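Local coordinates for maltose-binding protein MalE1 (Thermotoga maritima, PDB 6DTU), which binds maltotetraose in its sugar pocket and probably serves carbohydrate uptake across the membrane as a maltose-binding transport protein, at residues W8-E11 with K12-D15; F39-I42 with K43-F46. All blocks are in the same frame, centred on the assembly; numbering follows the deposited sequence.

Interaction 1. Residues W8-E11 with K12-D15. With GLC (alpha-D-glucopyranose), chain C.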
loop_
_atom_site.group_PDB
_atom_site.type_symbol
_atom_site.label_atom_id
_atom_site.label_comp_id
_atom_site.label_asym_id
_atom_site.label_seq_id
_atom_site.Cartn_x
_atom_site.Cartn_y
_atom_site.Cartn_z
ATOM N N TRP A 8 11.949 0.928 12.524
ATOM C CA TRP A 8 11.168 2.025 11.956
ATOM C C TRP A 8 9.910 1.441 11.333
ATOM O O TRP A 8 9.981 0.490 10.546
ATOM C CB TRP A 8 11.928 2.777 10.854
ATOM C CG TRP A 8 13.096 3.566 11.304
ATOM C CD1 TRP A 8 13.466 3.834 12.606
ATOM C CD2 TRP A 8 14.055 4.212 10.466
ATOM N NE1 TRP A 8 14.606 4.598 12.619
ATOM C CE2 TRP A 8 14.979 4.859 11.320
ATOM C CE3 TRP A 8 14.207 4.336 9.074
ATOM C CZ2 TRP A 8 16.065 5.588 10.827
ATOM C CZ3 TRP A 8 15.285 5.060 8.586
ATOM C CH2 TRP A 8 16.194 5.686 9.465
ATOM N N CYS A 9 8.772 2.006 11.671
ATOM C CA CYS A 9 7.519 1.552 11.080
ATOM C C CYS A 9 6.553 2.719 11.061
ATOM O O CYS A 9 6.750 3.728 11.745
ATOM C CB CYS A 9 6.915 0.352 11.829
ATOM S SG CYS A 9 6.432 0.702 13.526
ATOM N N SER A 10 5.486 2.550 10.298
ATOM C CA SER A 10 4.460 3.576 10.254
ATOM C C SER A 10 3.666 3.579 11.558
ATOM O O SER A 10 3.848 2.741 12.437
ATOM C CB SER A 10 3.515 3.330 9.076
ATOM O OG SER A 10 2.531 2.379 9.437
ATOM N N GLU A 11 2.717 4.514 11.664
ATOM C CA GLU A 11 1.925 4.593 12.885
ATOM C C GLU A 11 1.102 3.335 13.138
ATOM O O GLU A 11 0.794 3.034 14.293
ATOM C CB GLU A 11 1.002 5.820 12.873
ATOM C CG GLU A 11 -0.144 5.744 11.897
ATOM C CD GLU A 11 0.169 6.465 10.627
ATOM O OE1 GLU A 11 1.377 6.610 10.346
ATOM O OE2 GLU A 11 -0.771 6.904 9.923
ATOM N N LYS A 12 0.765 2.587 12.083
ATOM C CA LYS A 12 -0.176 1.484 12.234
ATOM C C LYS A 12 0.397 0.341 13.061
ATOM O O LYS A 12 -0.355 -0.343 13.755
ATOM C CB LYS A 12 -0.626 0.971 10.861
ATOM C CG LYS A 12 -1.299 2.034 9.972
ATOM C CD LYS A 12 -2.560 2.641 10.616
ATOM C CE LYS A 12 -3.207 3.670 9.705
ATOM N NZ LYS A 12 -4.499 4.170 10.278
ATOM N N GLN A 13 1.706 0.113 12.995
ATOM C CA GLN A 13 2.331 -1.036 13.631
ATOM C C GLN A 13 2.995 -0.705 14.955
ATOM O O GLN A 13 3.481 -1.625 15.623
ATOM C CB GLN A 13 3.358 -1.706 12.694
ATOM C CG GLN A 13 2.852 -2.092 11.310
ATOM C CD GLN A 13 3.084 -1.023 10.271
ATOM O OE1 GLN A 13 3.448 0.106 10.592
ATOM N NE2 GLN A 13 2.852 -1.359 9.027
ATOM N N VAL A 14 2.985 0.568 15.381
ATOM C CA VAL A 14 3.790 0.958 16.545
ATOM C C VAL A 14 3.338 0.220 17.803
ATOM O O VAL A 14 4.161 -0.327 18.543
ATOM C CB VAL A 14 3.756 2.482 16.754
ATOM C CG1 VAL A 14 4.291 2.797 18.146
ATOM C CG2 VAL A 14 4.524 3.223 15.652
ATOM N N ASP A 15 2.030 0.197 18.072
ATOM C CA ASP A 15 1.556 -0.339 19.345
ATOM C C ASP A 15 1.871 -1.819 19.480
ATOM O O ASP A 15 2.358 -2.275 20.528
ATOM C CB ASP A 15 0.047 -0.130 19.498
ATOM C CG ASP A 15 -0.344 1.306 19.798
ATOM O OD1 ASP A 15 0.536 2.169 20.007
ATOM O OD2 ASP A 15 -1.568 1.553 19.869
HETATM C C1 GLC C . 0.088 3.762 6.816
HETATM C C2 GLC C . 0.200 2.365 6.351
HETATM C C3 GLC C . 0.790 2.277 5.003
HETATM C C4 GLC C . 0.008 3.076 4.019
HETATM C C5 GLC C . -0.017 4.569 4.441
HETATM C C6 GLC C . -0.891 5.359 3.686
HETATM O O1 GLC C . 1.355 4.311 6.986
HETATM O O2 GLC C . 1.030 1.657 7.327
HETATM O O3 GLC C . 0.792 0.849 4.638
HETATM O O4 GLC C . 0.621 2.972 2.706
HETATM O O5 GLC C . -0.631 4.572 5.851
HETATM O O6 GLC C . -0.719 6.727 4.069
HETATM O O HOH W 1 -0.118 1.637 16.534
#

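Interaction 2. Residues F39-I42 with K43-F46. With GLC (alpha-D-glucopyranose), chain B; GLC (alpha-D-glucopyranose), chain D; GLC (alpha-D-glucopyranose), chain C; GLC (alpha-D-glucopyranose), chain E.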
loop_
_atom_site.group_PDB
_atom_site.type_symbol
_atom_site.label_atom_id
_atom_site.label_comp_id
_atom_site.label_asym_id
_atom_site.label_seq_id
_atom_site.Cartn_x
_atom_site.Cartn_y
_atom_site.Cartn_z
ATOM N N PHE A 39 5.134 6.830 6.715
ATOM C CA PHE A 39 5.361 5.727 5.788
ATOM C C PHE A 39 6.132 6.167 4.545
ATOM O O PHE A 39 7.099 5.514 4.140
ATOM C CB PHE A 39 4.049 5.058 5.391
ATOM C CG PHE A 39 4.246 3.971 4.371
ATOM C CD1 PHE A 39 4.634 2.704 4.771
ATOM C CD2 PHE A 39 4.141 4.244 3.017
ATOM C CE1 PHE A 39 4.852 1.698 3.854
ATOM C CE2 PHE A 39 4.374 3.249 2.099
ATOM C CZ PHE A 39 4.724 1.979 2.506
ATOM N N GLN A 40 5.694 7.258 3.905
ATOM C CA GLN A 40 6.343 7.752 2.691
ATOM C C GLN A 40 7.749 8.258 2.942
ATOM O O GLN A 40 8.449 8.579 1.976
ATOM C CB GLN A 40 5.593 8.952 2.109
ATOM C CG GLN A 40 4.178 8.721 1.616
ATOM C CD GLN A 40 4.068 8.210 0.202
ATOM O OE1 GLN A 40 3.641 7.078 -0.020
ATOM N NE2 GLN A 40 4.411 9.055 -0.773
ATOM N N ASP A 41 8.165 8.362 4.200
ATOM C CA ASP A 41 9.507 8.808 4.532
ATOM C C ASP A 41 10.427 7.679 4.966
ATOM O O ASP A 41 11.633 7.898 5.086
ATOM C CB ASP A 41 9.452 9.904 5.614
ATOM C CG ASP A 41 8.880 11.203 5.081
ATOM O OD1 ASP A 41 9.057 11.467 3.877
ATOM O OD2 ASP A 41 8.228 11.930 5.848
ATOM N N ILE A 42 9.909 6.465 5.165
ATOM C CA ILE A 42 10.761 5.393 5.669
ATOM C C ILE A 42 11.892 5.086 4.699
ATOM O O ILE A 42 13.064 4.993 5.096
ATOM C CB ILE A 42 9.932 4.132 5.982
ATOM C CG1 ILE A 42 9.010 4.381 7.173
ATOM C CG2 ILE A 42 10.846 2.927 6.226
ATOM C CD1 ILE A 42 8.062 3.199 7.454
ATOM N N LYS A 43 11.556 4.861 3.428
ATOM C CA LYS A 43 12.588 4.438 2.480
ATOM C C LYS A 43 13.598 5.543 2.215
ATOM O O LYS A 43 14.807 5.280 2.118
ATOM C CB LYS A 43 11.994 3.937 1.163
ATOM C CG LYS A 43 13.099 3.549 0.191
ATOM C CD LYS A 43 12.638 2.548 -0.855
ATOM C CE LYS A 43 11.644 3.158 -1.826
ATOM N NZ LYS A 43 12.242 4.216 -2.690
ATOM N N SER A 44 13.116 6.771 2.046
ATOM C CA SER A 44 14.021 7.886 1.779
ATOM C C SER A 44 14.925 8.165 2.975
ATOM O O SER A 44 16.134 8.385 2.798
ATOM C CB SER A 44 13.222 9.124 1.353
ATOM O OG SER A 44 12.194 9.403 2.294
ATOM N N LYS A 45 14.373 8.102 4.194
ATOM C CA LYS A 45 15.199 8.231 5.387
ATOM C C LYS A 45 16.222 7.106 5.464
ATOM O O LYS A 45 17.368 7.325 5.874
ATOM C CB LYS A 45 14.319 8.259 6.635
ATOM C CG LYS A 45 15.038 8.624 7.933
ATOM C CD LYS A 45 14.136 8.422 9.144
ATOM C CE LYS A 45 14.825 8.858 10.441
ATOM N NZ LYS A 45 14.987 10.325 10.532
ATOM N N PHE A 46 15.821 5.883 5.086
ATOM C CA PHE A 46 16.732 4.750 5.169
ATOM C C PHE A 46 17.843 4.860 4.126
ATOM O O PHE A 46 19.006 4.572 4.414
ATOM C CB PHE A 46 15.924 3.462 5.010
ATOM C CG PHE A 46 16.698 2.229 5.318
ATOM C CD1 PHE A 46 17.015 1.907 6.630
ATOM C CD2 PHE A 46 17.085 1.367 4.299
ATOM C CE1 PHE A 46 17.721 0.767 6.928
ATOM C CE2 PHE A 46 17.801 0.225 4.603
ATOM C CZ PHE A 46 18.107 -0.073 5.920
HETATM C C1 GLC B . 3.157 2.939 -2.280
HETATM C C2 GLC B . 4.539 2.416 -2.300
HETATM C C3 GLC B . 5.525 3.436 -1.820
HETATM C C4 GLC B . 5.498 4.663 -2.644
HETATM C C5 GLC B . 4.077 5.280 -2.654
HETATM C C6 GLC B . 3.972 6.355 -3.552
HETATM O O2 GLC B . 4.608 1.258 -1.421
HETATM O O3 GLC B . 6.871 2.862 -1.850
HETATM O O4 GLC B . 6.418 5.618 -2.047
HETATM O O5 GLC B . 3.075 4.168 -3.099
HETATM O O6 GLC B . 2.667 6.884 -3.454
HETATM C C1 GLC D . 7.618 5.783 -2.775
HETATM C C2 GLC D . 8.727 5.943 -1.813
HETATM C C3 GLC D . 8.631 7.238 -1.102
HETATM C C4 GLC D . 8.597 8.403 -2.041
HETATM C C5 GLC D . 7.366 8.319 -2.972
HETATM C C6 GLC D . 7.296 9.372 -3.945
HETATM O O2 GLC D . 8.663 4.823 -0.825
HETATM O O3 GLC D . 9.800 7.339 -0.227
HETATM O O4 GLC D . 8.540 9.619 -1.281
HETATM O O5 GLC D . 7.497 6.952 -3.679
HETATM O O6 GLC D . 8.447 9.329 -4.756
HETATM C C1 GLC C . 0.088 3.762 6.816
HETATM C C2 GLC C . 0.200 2.365 6.351
HETATM C C3 GLC C . 0.790 2.277 5.003
HETATM C C4 GLC C . 0.008 3.076 4.019
HETATM C C5 GLC C . -0.017 4.569 4.441
HETATM C C6 GLC C . -0.891 5.359 3.686
HETATM O O1 GLC C . 1.355 4.311 6.986
HETATM O O2 GLC C . 1.030 1.657 7.327
HETATM O O3 GLC C . 0.792 0.849 4.638
HETATM O O4 GLC C . 0.621 2.972 2.706
HETATM O O5 GLC C . -0.631 4.572 5.851
HETATM O O6 GLC C . -0.719 6.727 4.069
HETATM C C1 GLC E . -0.293 2.537 1.743
HETATM C C2 GLC E . 0.276 1.360 1.039
HETATM C C3 GLC E . 1.571 1.675 0.441
HETATM C C4 GLC E . 1.462 2.834 -0.528
HETATM C C5 GLC E . 0.831 4.090 0.145
HETATM C C6 GLC E . 0.481 5.111 -0.799
HETATM O O2 GLC E . 0.505 0.331 2.046
HETATM O O3 GLC E . 2.067 0.532 -0.350
HETATM O O4 GLC E . 2.804 3.245 -0.968
HETATM O O5 GLC E . -0.475 3.623 0.777
HETATM O O6 GLC E . 0.216 6.310 -0.088
HETATM O O HOH W 2 9.009 5.139 2.123
HETATM O O HOH W 3 10.041 10.654 0.639
#

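Interaction 1. Residues W8-E11 with K12-D15
Cys-9 lays its SG against CG2 of Val-14, 3.8 Å away, where the chain leaves a strand and turns into a helix. Its SG also lies near CB of Gln-13. The same Val-14 methyl group packs against the carbonyl oxygen of Ser-10.

Ser-10 carries the polar part of the contact. Its OG takes a hydrogen bond from O2 of the chain C glucose at 2.7 Å. It takes a second from the backbone N of Lys-12 at 3.2 Å, with an N-H...O angle of 154°. That loop, from a serine OG to the backbone N two residues on, is an ST turn. It depends on the first torsion of Ser-10 (chi1 83°), which sets OG between the backbone N and the carbonyl carbon. The turn thus holds the hydroxyl in place for the sugar.

Glu-11 and Lys-12 run side by side in the same direction. Their charged ends stay apart, with OE2 of Glu-11 4.6 Å from NZ of Lys-12. Nearer its root, Lys-12 brings CG to 3.5 Å from O2 of the glucose.

The backbone closes only loosely into a helix here. Val-14 N reaches Glu-11 O in a weak bond of 3.5 Å. A water gives a proton to Glu-11 O and accepts one from Asp-15 N, linking two backbone groups four residues apart.

The turn joins strand 4-9 to helix 14-28 in a beta-alpha-beta unit with strand 31-36. Val-34 and Tyr-36 of that parallel neighbour touch Cys-9 and Val-14, while Val-60 of strand 58-62 packs on Cys-9 and Gln-13.

Interaction 2. Residues F39-I42 with K43-F46
The maltotetraose pocket is lined here by residues of helix 39-49. Phe-39 lies alongside three of the four sugars. O4 of the chain C glucose sits 3.7 Å above one face of its ring, shifted toward the rim. O2 of the chain B glucose lies at the ring edge, in its plane. CE2 comes within 3.4 Å of O4 of the chain E glucose. The first torsion sets CG opposite the backbone N (chi1 177°) and so swings the ring along the sugar chain. Trp-65 meets the same ring, their planes about 35° apart. With a serine here the ring is gone, and the chain C, E and B glucoses would probably lose this apolar surface beside them, and Trp-65 its ring contact.

Gln-40 works through its backbone. Its carbonyl oxygen accepts a hydrogen bond from O3 of the chain D glucose at 2.9 Å. Its side chain, bent at chi2, carries OE1 to 3.2 Å from C5 of the chain B glucose. Lys-43 bends near its end and places CE 3.6 Å from O2 of the chain D glucose. Its NZ makes a salt bridge with Glu-68 and a cation-pi contact with Trp-65.

Two waters join helix and sugar. One takes the proton of Lys-43 N and gives one to Phe-39 O, standing between two groups one helical turn apart. It also bonds to O2 of the chain D glucose. The other donates to Gln-40 O and bonds to Ser-44 OG and to O4 of the same glucose. Beyond them the helix closes regularly, with Lys-45 N on Asp-41 O at 2.9 Å.

Aromatic rings beside the sugars, with polar groups and waters holding their hydroxyls, are characteristic of carbohydrate-binding sites in periplasmic binding proteins.

In the fold
One maltotetraose is shared by both contacts, which follow in series along the chain with centres 13 Å apart. The chain C glucose, at the reducing end, is where they meet on the ligand: interaction 1 holds its O2, and interaction 2 flanks it with Phe-39. Interaction 2 then continues to the chain D glucose at the other end. Behind the sugar the two also pack directly. Trp-8 CH2 lies 3.4 Å from Lys-45 CD, and Ile-42 CD1 lies 3.9 Å from Ser-10 N. Strand 4-9 thus backs onto helix 39-49. Arg-301, Trp-65, Asp-64, Glu-109 and Glu-154 supply further hydrogen bonds to the bound sugars.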